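Local coordinates for protein COG0546: Predicted phosphatases (Streptococcus pneumoniae, PDB 2AH5) that probably hydrolyses phosphate esters as a phosphatase of the haloacid dehalogenase family, although its physiological substrate is unknown, at residues L15-I20 and Q84-I89; A25-F30 and K41-F46; P50-F55 and E66-Y71; T105-T110 and P137-V142. All blocks are in the same frame, centred on the assembly; numbering follows the deposited sequence.

Interaction 1: L15-I20 and Q84-I89; sequences LVDSSI and QLFPQI
Val-16 and Asp-17 pair with Leu-85 and Gln-84 in a two-stranded antiparallel ribbon. It joins the points where the chain enters and leaves the largely helical insertion of residues 18-83, consistent with the two-stranded flap into which haloacid dehalogenase-like enzymes insert a helical (C1-type) cap. Asp-17 and Gln-84 form the hydrogen-bonded pair: Asp-17 N meets Gln-84 O at 2.7 Å, and Gln-84 N returns to Asp-17 O at 3.1 Å. A third bond, Phe-86 N to Leu-15 O (3.2 Å), extends the pairing past the non-hydrogen-bonded pair Val-16 and Leu-85.

The Phe-86 ring lies against Asp-17: CB of Asp-17 stands 3.6 Å from the ring centroid in a CH-pi contact over the face. The Asp-17 carboxylate runs almost parallel to the ring, 7° between planes. With CG anti to the backbone N (chi1 -174°), its OD1 reaches forward to accept from both Ser-19 N (3.1 Å) and Ser-19 OG (2.7 Å). This Asx turn fixes the carboxylate where helix 19-33 starts. At the Leu-15 end, Leu-15 CD2 meets Ile-89 CG2 at 3.8 Å, the two side chains crossing near a right angle.

Leu-15 also packs on Leu-93 of helix 89-97, Leu-85 on Ile-90 of the same helix, and Phe-86 makes an edge-to-face pair with Trp-182, beyond strand 176-180.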
# COMPACT_ATOMS: atom_id res chain seq x y z
N LEU A 15 -4.09 -4.16 3.41
CA LEU A 15 -3.95 -5.27 4.36
C LEU A 15 -3.74 -4.75 5.78
O LEU A 15 -4.29 -5.29 6.75
CB LEU A 15 -2.78 -6.18 3.95
CG LEU A 15 -2.88 -6.80 2.56
CD1 LEU A 15 -1.56 -7.43 2.13
CD2 LEU A 15 -4.01 -7.83 2.52
N VAL A 16 -2.98 -3.66 5.87
CA VAL A 16 -2.42 -3.24 7.14
C VAL A 16 -2.89 -1.84 7.49
O VAL A 16 -2.70 -0.91 6.72
CB VAL A 16 -0.85 -3.32 7.17
CG1 VAL A 16 -0.34 -2.81 8.51
CG2 VAL A 16 -0.39 -4.78 6.95
N ASP A 17 -3.54 -1.72 8.65
CA ASP A 17 -3.82 -0.42 9.22
C ASP A 17 -2.57 0.10 9.92
O ASP A 17 -2.39 -0.05 11.14
CB ASP A 17 -5.03 -0.45 10.18
CG ASP A 17 -5.40 0.94 10.66
OD1 ASP A 17 -4.65 1.89 10.33
OD2 ASP A 17 -6.42 1.09 11.35
N SER A 18 -1.72 0.76 9.13
CA SER A 18 -0.44 1.26 9.62
C SER A 18 -0.59 2.71 10.12
O SER A 18 0.42 3.38 10.38
CB SER A 18 0.59 1.19 8.49
OG SER A 18 0.01 1.60 7.26
N SER A 19 -1.83 3.21 10.18
CA SER A 19 -2.07 4.67 10.39
C SER A 19 -1.46 5.25 11.67
O SER A 19 -0.92 6.34 11.62
CB SER A 19 -3.55 5.06 10.31
OG SER A 19 -4.30 4.42 11.33
N ILE A 20 -1.56 4.54 12.79
CA ILE A 20 -0.98 5.09 14.05
C ILE A 20 0.53 5.35 13.91
O ILE A 20 1.01 6.43 14.24
CB ILE A 20 -1.31 4.24 15.31
CG1 ILE A 20 -2.83 4.15 15.52
CG2 ILE A 20 -0.68 4.89 16.56
CD1 ILE A 20 -3.27 3.08 16.46
N GLN A 84 -1.59 -2.67 12.66
CA GLN A 84 -2.43 -3.82 12.94
C GLN A 84 -3.20 -4.17 11.66
O GLN A 84 -3.50 -3.29 10.85
CB GLN A 84 -3.37 -3.50 14.10
CG GLN A 84 -4.44 -2.46 13.78
CD GLN A 84 -5.17 -1.94 15.02
OE1 GLN A 84 -4.57 -1.27 15.89
NE2 GLN A 84 -6.46 -2.23 15.11
N LEU A 85 -3.50 -5.45 11.46
CA LEU A 85 -4.32 -5.81 10.31
C LEU A 85 -5.68 -5.16 10.40
O LEU A 85 -6.22 -4.98 11.50
CB LEU A 85 -4.50 -7.33 10.23
CG LEU A 85 -3.21 -8.14 10.07
CD1 LEU A 85 -3.56 -9.62 10.03
CD2 LEU A 85 -2.44 -7.75 8.82
N PHE A 86 -6.26 -4.83 9.25
CA PHE A 86 -7.67 -4.44 9.23
C PHE A 86 -8.53 -5.65 9.60
O PHE A 86 -8.10 -6.79 9.46
CB PHE A 86 -8.07 -3.90 7.84
CG PHE A 86 -7.62 -2.51 7.58
CD1 PHE A 86 -8.28 -1.41 8.18
CD2 PHE A 86 -6.54 -2.25 6.73
CE1 PHE A 86 -7.86 -0.11 7.94
CE2 PHE A 86 -6.11 -0.92 6.49
CZ PHE A 86 -6.79 0.14 7.10
N PRO A 87 -9.76 -5.40 10.10
CA PRO A 87 -10.63 -6.54 10.46
C PRO A 87 -10.86 -7.49 9.28
O PRO A 87 -10.90 -7.02 8.16
CB PRO A 87 -11.93 -5.86 10.85
CG PRO A 87 -11.50 -4.46 11.33
CD PRO A 87 -10.39 -4.09 10.39
N GLN A 88 -10.98 -8.81 9.53
CA GLN A 88 -11.30 -9.80 8.48
C GLN A 88 -10.20 -10.03 7.40
O GLN A 88 -10.38 -10.80 6.43
CB GLN A 88 -12.64 -9.45 7.80
CG GLN A 88 -13.84 -9.30 8.74
CD GLN A 88 -14.05 -10.51 9.63
OE1 GLN A 88 -13.89 -10.44 10.85
NE2 GLN A 88 -14.38 -11.64 9.01
N ILE A 89 -9.05 -9.37 7.54
CA ILE A 89 -7.98 -9.57 6.55
C ILE A 89 -7.43 -11.00 6.55
O ILE A 89 -7.22 -11.58 5.48
CB ILE A 89 -6.82 -8.52 6.70
CG1 ILE A 89 -7.29 -7.13 6.28
CG2 ILE A 89 -5.61 -8.93 5.84
CD1 ILE A 89 -7.76 -6.98 4.77

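Interaction 2: A25-F30 and K41-F46; sequences AFTYTF and KTIRGF
Phe-26 and Ile-43 mark the nearest backbone approach, their CA atoms 7.6 Å apart, where the middle of helix 19-33 passes the C-terminal end of helix 40-45. The second helix is running out here: Phe-46 N still bonds to Ile-43 O at 2.9 Å, a bond of 3-10 spacing. With the backbones this far apart, side chains alone make the contact.

At its centre, the edge of the Phe-46 ring points into one face of Phe-26, giving an edge-to-face pair with centroids 5.0 Å apart and planes at 58°. CD2 of Phe-46 stands over the middle of the Phe-26 ring, while Phe-46 CB comes within 3.6 Å of Phe-26 CE1 near the rim. Phe-46 CG is anti to its own carbonyl carbon (chi1 -58°), which lays the ring back along the preceding helix, 40-45; one of its faces receives Thr-42 O, 3.6 Å above the plane and off toward the rim.

These helices belong to the insertion between strands 16-17 and 84-85, probably the helical cap of a haloacid dehalogenase-type phosphatase. Within it, Phe-26 also makes edge-to-face pairs with Phe-55 and Tyr-71, so an aromatic cluster joins helices 19-33, 51-56 and 64-79 with the residue that follows helix 40-45.

Ile-43 fills the flank with its two branches. CG2 touches Phe-26 CD1 at 3.8 Å, and CD1 reaches Thr-27 CG2, also at 3.8 Å, across it at about a right angle. Farther along helix 19-33, Phe-46 CE2 lies at the edge of the Phe-30 ring, 4.4 Å from CZ.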
# COMPACT_ATOMS: atom_id res chain seq x y z
N ALA A 25 5.10 8.94 13.12
CA ALA A 25 6.32 9.32 12.42
C ALA A 25 6.23 10.77 11.91
O ALA A 25 7.20 11.54 12.04
CB ALA A 25 6.62 8.35 11.29
N PHE A 26 5.09 11.17 11.32
CA PHE A 26 4.94 12.57 10.88
C PHE A 26 5.04 13.57 12.04
O PHE A 26 5.78 14.56 11.96
CB PHE A 26 3.65 12.80 10.11
CG PHE A 26 3.76 12.41 8.67
CD1 PHE A 26 3.05 11.32 8.20
CD2 PHE A 26 4.62 13.11 7.81
CE1 PHE A 26 3.15 10.94 6.87
CE2 PHE A 26 4.73 12.72 6.45
CZ PHE A 26 4.00 11.63 6.00
N THR A 27 4.33 13.28 13.11
CA THR A 27 4.26 14.24 14.24
C THR A 27 5.60 14.29 14.98
O THR A 27 5.99 15.35 15.50
CB THR A 27 3.08 13.95 15.20
OG1 THR A 27 3.23 12.65 15.76
CG2 THR A 27 1.69 14.03 14.46
N TYR A 28 6.30 13.16 15.05
CA TYR A 28 7.68 13.16 15.58
C TYR A 28 8.55 14.10 14.77
O TYR A 28 9.38 14.85 15.33
CB TYR A 28 8.31 11.73 15.60
CG TYR A 28 9.74 11.76 16.11
CD1 TYR A 28 10.00 11.97 17.46
CD2 TYR A 28 10.83 11.66 15.22
CE1 TYR A 28 11.32 12.01 17.95
CE2 TYR A 28 12.15 11.71 15.69
CZ TYR A 28 12.38 11.90 17.05
OH TYR A 28 13.67 11.98 17.53
N THR A 29 8.40 14.04 13.44
CA THR A 29 9.20 14.89 12.55
C THR A 29 8.92 16.37 12.78
O THR A 29 9.85 17.14 12.94
CB THR A 29 9.02 14.50 11.07
OG1 THR A 29 9.33 13.10 10.94
CG2 THR A 29 9.98 15.32 10.15
N PHE A 30 7.65 16.76 12.79
CA PHE A 30 7.29 18.15 13.06
C PHE A 30 7.73 18.62 14.45
O PHE A 30 8.19 19.77 14.58
CB PHE A 30 5.80 18.37 12.82
CG PHE A 30 5.35 18.03 11.41
CD1 PHE A 30 5.99 18.60 10.31
CD2 PHE A 30 4.31 17.14 11.19
CE1 PHE A 30 5.57 18.29 8.98
CE2 PHE A 30 3.90 16.82 9.89
CZ PHE A 30 4.54 17.39 8.78
N LYS A 41 -6.81 14.83 9.63
CA LYS A 41 -7.29 14.67 8.25
C LYS A 41 -6.16 14.91 7.26
O LYS A 41 -5.94 14.07 6.39
CB LYS A 41 -8.50 15.56 7.93
CG LYS A 41 -9.32 15.00 6.76
CD LYS A 41 -10.58 15.83 6.47
CE LYS A 41 -11.33 16.27 7.76
NZ LYS A 41 -11.90 15.15 8.58
N THR A 42 -5.44 16.01 7.42
CA THR A 42 -4.27 16.33 6.58
C THR A 42 -3.26 15.18 6.58
O THR A 42 -2.84 14.74 5.52
CB THR A 42 -3.62 17.67 7.00
OG1 THR A 42 -4.59 18.71 6.87
CG2 THR A 42 -2.40 18.00 6.15
N ILE A 43 -2.92 14.67 7.77
CA ILE A 43 -1.94 13.56 7.86
C ILE A 43 -2.47 12.26 7.22
O ILE A 43 -1.70 11.50 6.61
CB ILE A 43 -1.37 13.36 9.30
CG1 ILE A 43 -0.58 14.60 9.72
CG2 ILE A 43 -0.47 12.09 9.39
CD1 ILE A 43 -0.20 14.67 11.21
N ARG A 44 -3.78 12.02 7.32
CA ARG A 44 -4.42 10.91 6.59
C ARG A 44 -4.13 11.00 5.08
O ARG A 44 -3.90 9.97 4.41
CB ARG A 44 -5.94 10.90 6.84
CG ARG A 44 -6.32 10.21 8.15
CD ARG A 44 -7.80 9.79 8.21
NE ARG A 44 -8.72 10.89 8.55
CZ ARG A 44 -8.83 11.45 9.75
NH1 ARG A 44 -8.07 11.05 10.76
NH2 ARG A 44 -9.70 12.43 9.95
N GLY A 45 -4.11 12.23 4.58
CA GLY A 45 -3.86 12.53 3.18
C GLY A 45 -2.43 12.23 2.78
O GLY A 45 -2.15 12.05 1.60
N PHE A 46 -1.52 12.17 3.77
CA PHE A 46 -0.12 11.78 3.52
C PHE A 46 0.11 10.25 3.45
O PHE A 46 1.25 9.80 3.25
CB PHE A 46 0.82 12.35 4.59
CG PHE A 46 0.83 13.85 4.73
CD1 PHE A 46 0.29 14.69 3.75
CD2 PHE A 46 1.43 14.43 5.86
CE1 PHE A 46 0.32 16.09 3.91
CE2 PHE A 46 1.47 15.83 6.02
CZ PHE A 46 0.92 16.65 5.06

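Interaction 3: P50-F55 and E66-Y71; sequences PLESSF and EAVQIY
Phe-55, Leu-51 and Val-68 bury the most surface here, with Tyr-71 and Ala-67 completing an apolar interlock between helices 51-56 and 64-79. The axes of 51-55 and 66-71 approach to 9.9 Å, and their N-to-C directions lie 119° apart.

Phe-55 lays one ring face over Ala-67: the methyl CB sits 3.6 Å from the centroid, only 5° off the ring normal. The rim of that ring has Tyr-71 CB in its plane, 4.0 Å from CZ. Leu-51 sets both methyls on one face of the Tyr-71 ring. Its CD1 makes a second CH-pi contact, centred over the face 3.6 Å from the centroid, and CD2 lies over the same face near the rim, 3.5 Å from Tyr-71 CD2. A trans chi1 (-152°) swings CG of Leu-51 away from its backbone N and sends both methyls across to the tyrosine.

Val-68 divides its branches: CG1 meets Leu-51 CD2 at 3.9 Å, whereas CG2 touches Glu-52 CG (3.8 Å) and the Phe-55 ring. Glu-52 thus lends its aliphatic part to the outer margin.

Helix 19-33 packs against this pair of helices in the probable cap domain, with Tyr-71 on Ala-25 and Thr-29, while Ile-64 at the start of helix 64-79 touches Glu-52 and Phe-55.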
# COMPACT_ATOMS: atom_id res chain seq x y z
N PRO A 50 4.18 9.84 -2.13
CA PRO A 50 5.58 9.79 -1.69
C PRO A 50 5.82 10.74 -0.50
O PRO A 50 5.22 11.82 -0.42
CB PRO A 50 6.36 10.26 -2.92
CG PRO A 50 5.47 10.01 -4.08
CD PRO A 50 4.08 10.22 -3.55
N LEU A 51 6.68 10.30 0.41
CA LEU A 51 7.03 11.08 1.60
C LEU A 51 7.50 12.51 1.27
O LEU A 51 7.04 13.50 1.88
CB LEU A 51 8.12 10.31 2.36
CG LEU A 51 8.23 10.50 3.86
CD1 LEU A 51 6.89 10.24 4.60
CD2 LEU A 51 9.34 9.60 4.40
N GLU A 52 8.41 12.61 0.29
CA GLU A 52 8.96 13.89 -0.13
C GLU A 52 7.85 14.83 -0.61
O GLU A 52 7.86 16.02 -0.28
CB GLU A 52 10.04 13.71 -1.20
CG GLU A 52 11.30 12.99 -0.68
CD GLU A 52 11.30 11.47 -0.91
OE1 GLU A 52 10.22 10.82 -1.01
OE2 GLU A 52 12.43 10.93 -1.01
N SER A 53 6.87 14.29 -1.33
CA SER A 53 5.74 15.08 -1.80
C SER A 53 4.88 15.64 -0.67
O SER A 53 4.49 16.81 -0.69
CB SER A 53 4.88 14.25 -2.75
OG SER A 53 3.95 15.11 -3.41
N SER A 54 4.58 14.79 0.32
CA SER A 54 3.85 15.23 1.50
C SER A 54 4.56 16.33 2.27
O SER A 54 3.95 17.36 2.57
CB SER A 54 3.54 14.06 2.42
OG SER A 54 2.62 13.18 1.78
N PHE A 55 5.83 16.12 2.60
CA PHE A 55 6.61 17.14 3.31
C PHE A 55 6.73 18.44 2.52
O PHE A 55 6.78 19.52 3.09
CB PHE A 55 8.00 16.62 3.68
CG PHE A 55 8.02 15.73 4.91
CD1 PHE A 55 8.63 14.48 4.86
CD2 PHE A 55 7.47 16.16 6.13
CE1 PHE A 55 8.69 13.66 5.98
CE2 PHE A 55 7.52 15.33 7.26
CZ PHE A 55 8.12 14.08 7.19
N GLU A 66 16.05 16.47 5.31
CA GLU A 66 16.16 16.31 6.78
C GLU A 66 14.88 15.69 7.35
O GLU A 66 14.93 14.77 8.18
CB GLU A 66 16.42 17.66 7.45
CG GLU A 66 16.51 17.62 8.98
CD GLU A 66 16.57 19.01 9.61
OE1 GLU A 66 16.47 20.01 8.88
OE2 GLU A 66 16.68 19.11 10.85
N ALA A 67 13.74 16.23 6.93
CA ALA A 67 12.43 15.69 7.34
C ALA A 67 12.29 14.20 7.01
O ALA A 67 11.89 13.43 7.87
CB ALA A 67 11.29 16.48 6.72
N VAL A 68 12.62 13.81 5.78
CA VAL A 68 12.56 12.39 5.39
C VAL A 68 13.47 11.52 6.25
O VAL A 68 13.06 10.45 6.70
CB VAL A 68 12.88 12.21 3.87
CG1 VAL A 68 13.00 10.72 3.50
CG2 VAL A 68 11.79 12.88 3.06
N GLN A 69 14.69 11.98 6.49
CA GLN A 69 15.59 11.27 7.38
C GLN A 69 15.02 11.06 8.77
O GLN A 69 15.05 9.94 9.29
CB GLN A 69 16.95 11.96 7.46
CG GLN A 69 17.95 11.25 8.38
CD GLN A 69 19.28 11.99 8.47
OE1 GLN A 69 19.83 12.37 7.45
NE2 GLN A 69 19.80 12.18 9.68
N ILE A 70 14.48 12.12 9.37
CA ILE A 70 13.95 12.06 10.73
C ILE A 70 12.73 11.11 10.76
O ILE A 70 12.62 10.23 11.62
CB ILE A 70 13.61 13.48 11.28
CG1 ILE A 70 14.89 14.31 11.51
CG2 ILE A 70 12.81 13.39 12.60
CD1 ILE A 70 14.63 15.83 11.60
N TYR A 71 11.82 11.29 9.81
CA TYR A 71 10.66 10.41 9.69
C TYR A 71 11.05 8.93 9.71
O TYR A 71 10.48 8.12 10.44
CB TYR A 71 9.90 10.74 8.40
CG TYR A 71 8.69 9.85 8.16
CD1 TYR A 71 7.41 10.30 8.43
CD2 TYR A 71 8.84 8.56 7.66
CE1 TYR A 71 6.29 9.48 8.20
CE2 TYR A 71 7.76 7.73 7.44
CZ TYR A 71 6.49 8.19 7.71
OH TYR A 71 5.41 7.34 7.48

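Interaction 4: T105-T110 and P137-V142; sequences TTTKDT and PHKADV
Val-142 of helix 139-149 packs closely on the end of strand 102-106, which forms the snug half of this contact. Its CG2 lies 3.6 Å from Thr-106 O, and CG1 comes within 3.9 Å of Thr-105 CB, so both methyls rest against the strand backbone. The valine has CG1 anti to its backbone N (chi1 178°), directing that branch toward Thr-105. Beside it, the Lys-139 chain bends at chi2, chi3 and chi4 and folds back over the strand end; CE stops 3.4 Å from Thr-105 O. Both residues are buried, and this part joins the helix to the parallel sheet of the Rossmann-like core.

The other half is looser. Thr-107 extends CG2 to 3.5 Å from Lys-139 N, but Pro-137 and His-138, exposed at the helix start, direct their CB atoms away from 105-110. His-138 N is instead tied to Asp-141 OD2 at 3.1 Å, through the anti lone pair of that oxygen. A water bridges the segments by accepting from Thr-107 N and from Lys-139 NZ, each at 2.9 Å.

The ST turn made by Lys-108 N and Thr-106 OG1 (3.1 Å) steadies the bend from which Lys-108 NZ salt-bridges Asp-12. By position, Thr-106 and Lys-139 probably correspond to the motif II hydroxyl residue and motif III lysine of the family. That placing of the folded lysine, together with its long, weak ion pair to Asp-166, is consistent with a role in anchoring a phosphate group.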
# COMPACT_ATOMS: atom_id res chain seq x y z
N THR A 105 2.53 -6.02 -3.68
CA THR A 105 3.13 -4.99 -4.57
C THR A 105 2.96 -3.60 -3.93
O THR A 105 1.88 -3.03 -3.95
CB THR A 105 2.49 -4.99 -5.96
OG1 THR A 105 1.06 -4.88 -5.84
CG2 THR A 105 2.85 -6.22 -6.70
N THR A 106 4.03 -3.10 -3.30
CA THR A 106 3.94 -1.89 -2.50
C THR A 106 5.07 -0.92 -2.90
O THR A 106 6.07 -1.33 -3.47
CB THR A 106 4.06 -2.21 -0.98
OG1 THR A 106 3.92 -0.99 -0.21
CG2 THR A 106 5.41 -2.91 -0.64
N THR A 107 4.91 0.37 -2.58
CA THR A 107 6.03 1.29 -2.77
C THR A 107 6.76 1.54 -1.45
O THR A 107 7.70 2.32 -1.43
CB THR A 107 5.62 2.61 -3.42
OG1 THR A 107 4.53 3.17 -2.69
CG2 THR A 107 5.22 2.40 -4.88
N LYS A 108 6.35 0.87 -0.37
CA LYS A 108 7.25 0.68 0.79
C LYS A 108 8.49 -0.07 0.30
O LYS A 108 8.40 -0.88 -0.63
CB LYS A 108 6.56 -0.16 1.88
CG LYS A 108 7.07 0.07 3.30
CD LYS A 108 5.94 -0.17 4.30
CE LYS A 108 5.98 0.91 5.40
NZ LYS A 108 4.63 1.26 5.94
N ASP A 109 9.66 0.21 0.90
CA ASP A 109 10.87 -0.55 0.56
C ASP A 109 10.61 -2.05 0.76
O ASP A 109 9.94 -2.44 1.73
CB ASP A 109 12.04 -0.17 1.46
CG ASP A 109 12.58 1.21 1.19
OD1 ASP A 109 12.01 1.93 0.35
OD2 ASP A 109 13.59 1.57 1.84
N THR A 110 11.17 -2.88 -0.11
CA THR A 110 10.98 -4.32 -0.01
C THR A 110 11.24 -4.85 1.41
O THR A 110 10.43 -5.58 1.96
CB THR A 110 11.86 -5.06 -1.01
OG1 THR A 110 11.50 -4.68 -2.35
CG2 THR A 110 11.70 -6.57 -0.84
N PRO A 137 11.02 2.09 -8.76
CA PRO A 137 10.74 3.25 -7.89
C PRO A 137 9.25 3.56 -7.61
O PRO A 137 8.90 4.05 -6.51
CB PRO A 137 11.41 4.42 -8.61
CG PRO A 137 11.94 3.89 -9.87
CD PRO A 137 11.50 2.50 -10.09
N HIS A 138 8.37 3.28 -8.56
CA HIS A 138 6.95 3.61 -8.40
C HIS A 138 6.07 2.40 -8.55
O HIS A 138 6.55 1.33 -8.92
CB HIS A 138 6.51 4.68 -9.41
CG HIS A 138 7.32 5.93 -9.34
ND1 HIS A 138 8.11 6.36 -10.38
CD2 HIS A 138 7.48 6.83 -8.34
CE1 HIS A 138 8.70 7.49 -10.04
NE2 HIS A 138 8.34 7.80 -8.81
N LYS A 139 4.78 2.58 -8.30
CA LYS A 139 3.83 1.45 -8.31
C LYS A 139 3.86 0.64 -9.60
O LYS A 139 3.90 -0.61 -9.56
CB LYS A 139 2.40 1.94 -7.96
CG LYS A 139 1.35 0.83 -7.68
CD LYS A 139 1.80 -0.20 -6.64
CE LYS A 139 1.44 0.12 -5.17
NZ LYS A 139 1.55 1.51 -4.75
N ALA A 140 3.85 1.31 -10.76
CA ALA A 140 3.89 0.57 -12.04
C ALA A 140 5.13 -0.34 -12.17
O ALA A 140 5.03 -1.48 -12.64
CB ALA A 140 3.81 1.54 -13.25
N ASP A 141 6.30 0.17 -11.77
CA ASP A 141 7.56 -0.60 -11.84
C ASP A 141 7.51 -1.86 -10.94
O ASP A 141 7.94 -2.96 -11.35
CB ASP A 141 8.72 0.29 -11.43
CG ASP A 141 8.75 1.59 -12.22
OD1 ASP A 141 8.83 1.53 -13.46
OD2 ASP A 141 8.63 2.67 -11.60
N VAL A 142 6.93 -1.70 -9.76
CA VAL A 142 6.78 -2.81 -8.82
C VAL A 142 5.86 -3.89 -9.43
O VAL A 142 6.18 -5.08 -9.42
CB VAL A 142 6.24 -2.30 -7.45
CG1 VAL A 142 6.02 -3.45 -6.48
CG2 VAL A 142 7.22 -1.28 -6.83
O HOH W 1 2.14 1.09 -1.99

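Overall arrangement
Interactions 2 and 3 form one continuous core in the probable cap, with centres about 10 Å apart; Phe-26 CZ meets Leu-51 CD1 at 3.5 Å, and Ala-25 CB lies 3.3 Å from Tyr-71 CE1. Interaction 1, where the insertion meets the core, has its centre about 18 Å from that of interaction 2. Interaction 4 belongs to the core domain, on the opposite side of the chain's centre from interaction 1, their centres about 19 Å apart. The presumed active site lies between them: Asp-12 of the DxDx(T/V)-like motif bonds to Ser-18 and to Lys-108. Interaction 3 approaches interaction 4 to about 6 Å between nearest atoms, consistent with a cap facing the catalytic core.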